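Local coordinates for protein cortical-lytic enzyme (Bacillus cereus, PDB 4S3J) that cleaves partially degraded cortex peptidoglycan as an N-acetylglucosaminidase during spore germination, recognising the muramic acid delta-lactam residues specific to spores, at residues A[358-370]-A[381-393]. Numbering follows the deposited sequence.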
# COMPACT_ATOMS: atom_id res chain seq x y z
N PRO A 358 2.14 -25.46 3.32
CA PRO A 358 2.92 -24.38 3.93
C PRO A 358 3.02 -23.17 3.03
O PRO A 358 2.83 -23.28 1.79
CB PRO A 358 4.30 -25.01 4.14
CG PRO A 358 4.41 -25.99 3.02
CD PRO A 358 3.02 -26.53 2.80
N ILE A 359 3.30 -22.03 3.64
CA ILE A 359 3.55 -20.80 2.90
C ILE A 359 5.04 -20.70 2.64
O ILE A 359 5.86 -20.83 3.56
CB ILE A 359 3.05 -19.58 3.69
CG1 ILE A 359 1.53 -19.61 3.85
CG2 ILE A 359 3.48 -18.28 3.01
CD1 ILE A 359 1.01 -18.80 4.97
N ARG A 360 5.40 -20.51 1.38
CA ARG A 360 6.78 -20.34 0.96
C ARG A 360 7.07 -18.86 0.74
O ARG A 360 6.15 -18.05 0.65
CB ARG A 360 7.04 -21.11 -0.32
CG ARG A 360 7.05 -22.63 -0.12
CD ARG A 360 6.22 -23.32 -1.13
NE ARG A 360 6.72 -23.13 -2.48
CZ ARG A 360 5.97 -23.22 -3.58
NH1 ARG A 360 6.53 -23.02 -4.77
NH2 ARG A 360 4.66 -23.49 -3.50
N TYR A 361 8.35 -18.51 0.67
CA TYR A 361 8.75 -17.11 0.49
C TYR A 361 9.81 -16.96 -0.60
O TYR A 361 10.84 -17.61 -0.58
CB TYR A 361 9.28 -16.54 1.80
CG TYR A 361 9.35 -15.04 1.81
CD1 TYR A 361 8.23 -14.27 2.07
CD2 TYR A 361 10.54 -14.38 1.50
CE1 TYR A 361 8.29 -12.89 2.07
CE2 TYR A 361 10.61 -12.98 1.49
CZ TYR A 361 9.49 -12.25 1.78
OH TYR A 361 9.53 -10.87 1.76
N ASP A 362 9.51 -16.12 -1.57
CA ASP A 362 10.42 -15.82 -2.68
C ASP A 362 11.31 -14.65 -2.26
O ASP A 362 10.83 -13.52 -2.14
CB ASP A 362 9.60 -15.52 -3.95
CG ASP A 362 10.46 -15.22 -5.17
OD1 ASP A 362 11.55 -14.65 -5.05
OD2 ASP A 362 10.05 -15.58 -6.29
N PHE A 363 12.59 -14.91 -2.02
CA PHE A 363 13.50 -13.87 -1.51
C PHE A 363 13.96 -12.88 -2.59
O PHE A 363 14.50 -11.82 -2.26
CB PHE A 363 14.71 -14.53 -0.85
CG PHE A 363 14.38 -15.16 0.48
CD1 PHE A 363 13.91 -16.46 0.55
CD2 PHE A 363 14.50 -14.43 1.65
CE1 PHE A 363 13.57 -17.02 1.76
CE2 PHE A 363 14.16 -15.00 2.86
CZ PHE A 363 13.71 -16.28 2.92
N THR A 364 13.76 -13.21 -3.86
CA THR A 364 14.06 -12.28 -4.95
C THR A 364 12.92 -11.28 -5.15
O THR A 364 13.14 -10.07 -5.16
CB THR A 364 14.35 -13.05 -6.25
OG1 THR A 364 15.49 -13.89 -6.03
CG2 THR A 364 14.66 -12.10 -7.41
N ALA A 365 11.69 -11.77 -5.30
CA ALA A 365 10.54 -10.90 -5.37
C ALA A 365 10.22 -10.24 -4.04
O ALA A 365 9.60 -9.17 -4.03
CB ALA A 365 9.32 -11.69 -5.85
N GLN A 366 10.63 -10.88 -2.94
CA GLN A 366 10.20 -10.56 -1.57
C GLN A 366 8.68 -10.65 -1.48
O GLN A 366 7.98 -9.64 -1.42
CB GLN A 366 10.73 -9.18 -1.11
CG GLN A 366 12.25 -9.15 -0.85
CD GLN A 366 12.66 -9.87 0.42
OE1 GLN A 366 12.02 -9.72 1.46
NE2 GLN A 366 13.74 -10.64 0.35
N ALA A 367 8.17 -11.88 -1.53
CA ALA A 367 6.74 -12.14 -1.46
C ALA A 367 6.43 -13.59 -1.07
O ALA A 367 7.14 -14.51 -1.50
CB ALA A 367 6.09 -11.83 -2.77
N PRO A 368 5.38 -13.77 -0.26
CA PRO A 368 4.93 -15.12 0.09
C PRO A 368 4.03 -15.71 -0.98
O PRO A 368 3.34 -14.98 -1.69
CB PRO A 368 4.15 -14.89 1.38
CG PRO A 368 3.55 -13.51 1.18
CD PRO A 368 4.62 -12.73 0.46
N HIS A 369 4.00 -17.03 -1.05
CA HIS A 369 3.23 -17.75 -2.06
C HIS A 369 3.07 -19.21 -1.70
O HIS A 369 3.80 -19.74 -0.88
CB HIS A 369 3.90 -17.63 -3.42
CG HIS A 369 5.26 -18.22 -3.48
ND1 HIS A 369 5.53 -19.41 -4.13
CD2 HIS A 369 6.45 -17.81 -2.96
CE1 HIS A 369 6.81 -19.70 -4.02
NE2 HIS A 369 7.39 -18.74 -3.32
N PHE A 370 2.11 -19.87 -2.34
CA PHE A 370 1.93 -21.31 -2.16
C PHE A 370 1.04 -21.86 -3.27
O PHE A 370 0.39 -21.10 -4.00
CB PHE A 370 1.33 -21.66 -0.79
CG PHE A 370 0.02 -21.00 -0.48
CD1 PHE A 370 -0.01 -19.74 0.12
CD2 PHE A 370 -1.18 -21.63 -0.79
CE1 PHE A 370 -1.21 -19.12 0.39
CE2 PHE A 370 -2.37 -21.01 -0.51
CZ PHE A 370 -2.39 -19.76 0.07
N GLU A 381 -2.55 -21.42 -7.48
CA GLU A 381 -1.33 -20.74 -7.03
C GLU A 381 -1.72 -19.39 -6.45
O GLU A 381 -2.47 -18.64 -7.08
CB GLU A 381 -0.34 -20.57 -8.18
CG GLU A 381 0.99 -20.00 -7.77
CD GLU A 381 2.05 -20.21 -8.81
OE1 GLU A 381 2.15 -21.32 -9.37
OE2 GLU A 381 2.79 -19.25 -9.07
N VAL A 382 -1.19 -19.10 -5.27
CA VAL A 382 -1.50 -17.87 -4.56
C VAL A 382 -0.25 -17.06 -4.31
O VAL A 382 0.74 -17.59 -3.80
CB VAL A 382 -2.17 -18.18 -3.21
CG1 VAL A 382 -2.49 -16.89 -2.48
CG2 VAL A 382 -3.42 -19.03 -3.40
N TRP A 383 -0.28 -15.77 -4.66
CA TRP A 383 0.76 -14.80 -4.29
C TRP A 383 0.07 -13.72 -3.46
O TRP A 383 -1.04 -13.32 -3.81
CB TRP A 383 1.45 -14.20 -5.52
CG TRP A 383 2.33 -15.18 -6.21
CD1 TRP A 383 1.96 -16.12 -7.13
CD2 TRP A 383 3.74 -15.33 -6.02
NE1 TRP A 383 3.05 -16.85 -7.53
CE2 TRP A 383 4.16 -16.38 -6.88
CE3 TRP A 383 4.69 -14.68 -5.23
CZ2 TRP A 383 5.49 -16.82 -6.91
CZ3 TRP A 383 6.00 -15.10 -5.30
CH2 TRP A 383 6.39 -16.15 -6.13
N PHE A 384 0.68 -13.28 -2.36
CA PHE A 384 -0.01 -12.33 -1.50
C PHE A 384 0.99 -11.46 -0.74
O PHE A 384 2.16 -11.37 -1.13
CB PHE A 384 -1.01 -13.08 -0.58
CG PHE A 384 -0.41 -13.95 0.48
CD1 PHE A 384 0.18 -15.18 0.16
CD2 PHE A 384 -0.49 -13.56 1.80
CE1 PHE A 384 0.73 -15.98 1.18
CE2 PHE A 384 0.08 -14.35 2.82
CZ PHE A 384 0.65 -15.57 2.51
N GLU A 385 0.52 -10.75 0.29
CA GLU A 385 1.36 -9.85 1.07
C GLU A 385 1.35 -10.30 2.52
O GLU A 385 0.29 -10.67 3.04
CB GLU A 385 0.84 -8.42 0.98
CG GLU A 385 0.78 -7.81 -0.42
CD GLU A 385 2.17 -7.52 -0.98
OE1 GLU A 385 3.09 -7.21 -0.18
OE2 GLU A 385 2.34 -7.62 -2.21
N ASP A 386 2.51 -10.25 3.19
CA ASP A 386 2.54 -10.53 4.63
C ASP A 386 3.57 -9.65 5.33
O ASP A 386 4.15 -8.75 4.71
CB ASP A 386 2.80 -12.03 4.94
CG ASP A 386 4.24 -12.50 4.65
OD1 ASP A 386 5.14 -11.68 4.36
OD2 ASP A 386 4.46 -13.74 4.74
N ALA A 387 3.78 -9.89 6.63
CA ALA A 387 4.62 -8.99 7.42
C ALA A 387 6.05 -8.89 6.88
O ALA A 387 6.69 -7.82 6.96
CB ALA A 387 4.62 -9.43 8.88
N ARG A 388 6.57 -9.99 6.35
CA ARG A 388 7.94 -10.01 5.83
C ARG A 388 8.09 -9.06 4.65
O ARG A 388 9.04 -8.26 4.61
CB ARG A 388 8.35 -11.42 5.41
CG ARG A 388 8.46 -12.39 6.60
CD ARG A 388 8.61 -13.83 6.16
NE ARG A 388 7.41 -14.35 5.49
CZ ARG A 388 7.23 -15.63 5.18
NH1 ARG A 388 8.16 -16.53 5.48
NH2 ARG A 388 6.11 -16.01 4.57
N SER A 389 7.19 -9.17 3.67
CA SER A 389 7.36 -8.39 2.44
C SER A 389 7.01 -6.92 2.71
O SER A 389 7.66 -6.03 2.17
CB SER A 389 6.56 -8.99 1.22
OG SER A 389 5.11 -9.19 1.27
N ILE A 390 6.05 -6.64 3.58
CA ILE A 390 5.77 -5.24 3.93
C ILE A 390 6.98 -4.62 4.66
O ILE A 390 7.35 -3.47 4.40
CB ILE A 390 4.49 -5.10 4.78
CG1 ILE A 390 3.26 -5.39 3.92
CG2 ILE A 390 4.36 -3.71 5.37
CD1 ILE A 390 2.99 -4.33 2.82
N GLN A 391 7.64 -5.37 5.54
CA GLN A 391 8.86 -4.85 6.16
C GLN A 391 9.94 -4.56 5.11
O GLN A 391 10.62 -3.53 5.20
CB GLN A 391 9.37 -5.81 7.23
CG GLN A 391 10.56 -5.27 8.04
CD GLN A 391 10.23 -4.00 8.81
OE1 GLN A 391 9.41 -4.01 9.73
NE2 GLN A 391 10.84 -2.89 8.40
N SER A 392 10.08 -5.41 4.11
CA SER A 392 11.02 -5.14 3.02
C SER A 392 10.67 -3.86 2.29
O SER A 392 11.56 -3.09 1.92
CB SER A 392 11.06 -6.29 2.04
OG SER A 392 11.57 -7.45 2.70
N LYS A 393 9.38 -3.63 2.07
CA LYS A 393 8.93 -2.41 1.41
C LYS A 393 9.17 -1.16 2.26
O LYS A 393 9.62 -0.13 1.74
CB LYS A 393 7.45 -2.53 1.06
CG LYS A 393 7.16 -3.49 -0.09
CD LYS A 393 7.63 -2.90 -1.41
CE LYS A 393 7.43 -3.85 -2.60
NZ LYS A 393 6.01 -4.21 -2.87
O HOH W 1 8.08 -19.22 4.39
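With CG tucked between backbone N and carbonyl carbon (chi1 62°), the His369 imidazole lies flat along the indole of Trp383, whose CG is turned beside its own N (chi1 -71°). The two form an offset stack, the imidazole and six-membered ring centroids 4.1 Å apart, while His369 CB sits squarely over the centre of the same indole face. Trp383 NE1 donates in its ring plane to the anti lone pair of Glu381 OE2, which helps fix the rotation of the indole; Asp362 meets the far rim at its edge. On the other face of the strands, Val382 CB packs over one face of the Phe370 ring in a CH-pi contact, 3.6 Å from CZ, and Phe384 CE1 comes to that ring's edge. Pro368 CG makes a CH-pi contact over the centre of the Phe384 ring, 3.7 Å from the centroid, and Ile359 CG2 touches the rim.

The antiparallel hairpin 367-373/379-383, with 360-362 as an outer strand, belongs to the excursion between strands 318-330 and 404-408 of the TIM barrel, consistent with the small insertion subdomain of many family 18 glycosyl hydrolases; helix 345-354 covers Phe370 and Phe384. Phe370 N and O bond Val382 O and N, the latter pair (Val382 N to Phe370 O, 2.8 Å) nearly straight, and Phe384 N reaches Pro368 O.

Entering helix 387-400, Asp386 and Ser389 form a capping box through weak bonds. Arg388 NE and NH2 both bond Asp386 OD2 side-on in a salt bridge, holding the guanidinium with one face against Tyr361 CD1, 3.5 Å from Arg388 NE, their planes 41° apart. A water links Arg388 NH1 to Ile359 O. Gln366 OE1 accepts from Tyr361 OH (2.8 Å) and Ser392 OG (2.6 Å) on opposite faces of its amide; Ser392 OG also hydrogen-bonds Arg65 of the second LysM domain.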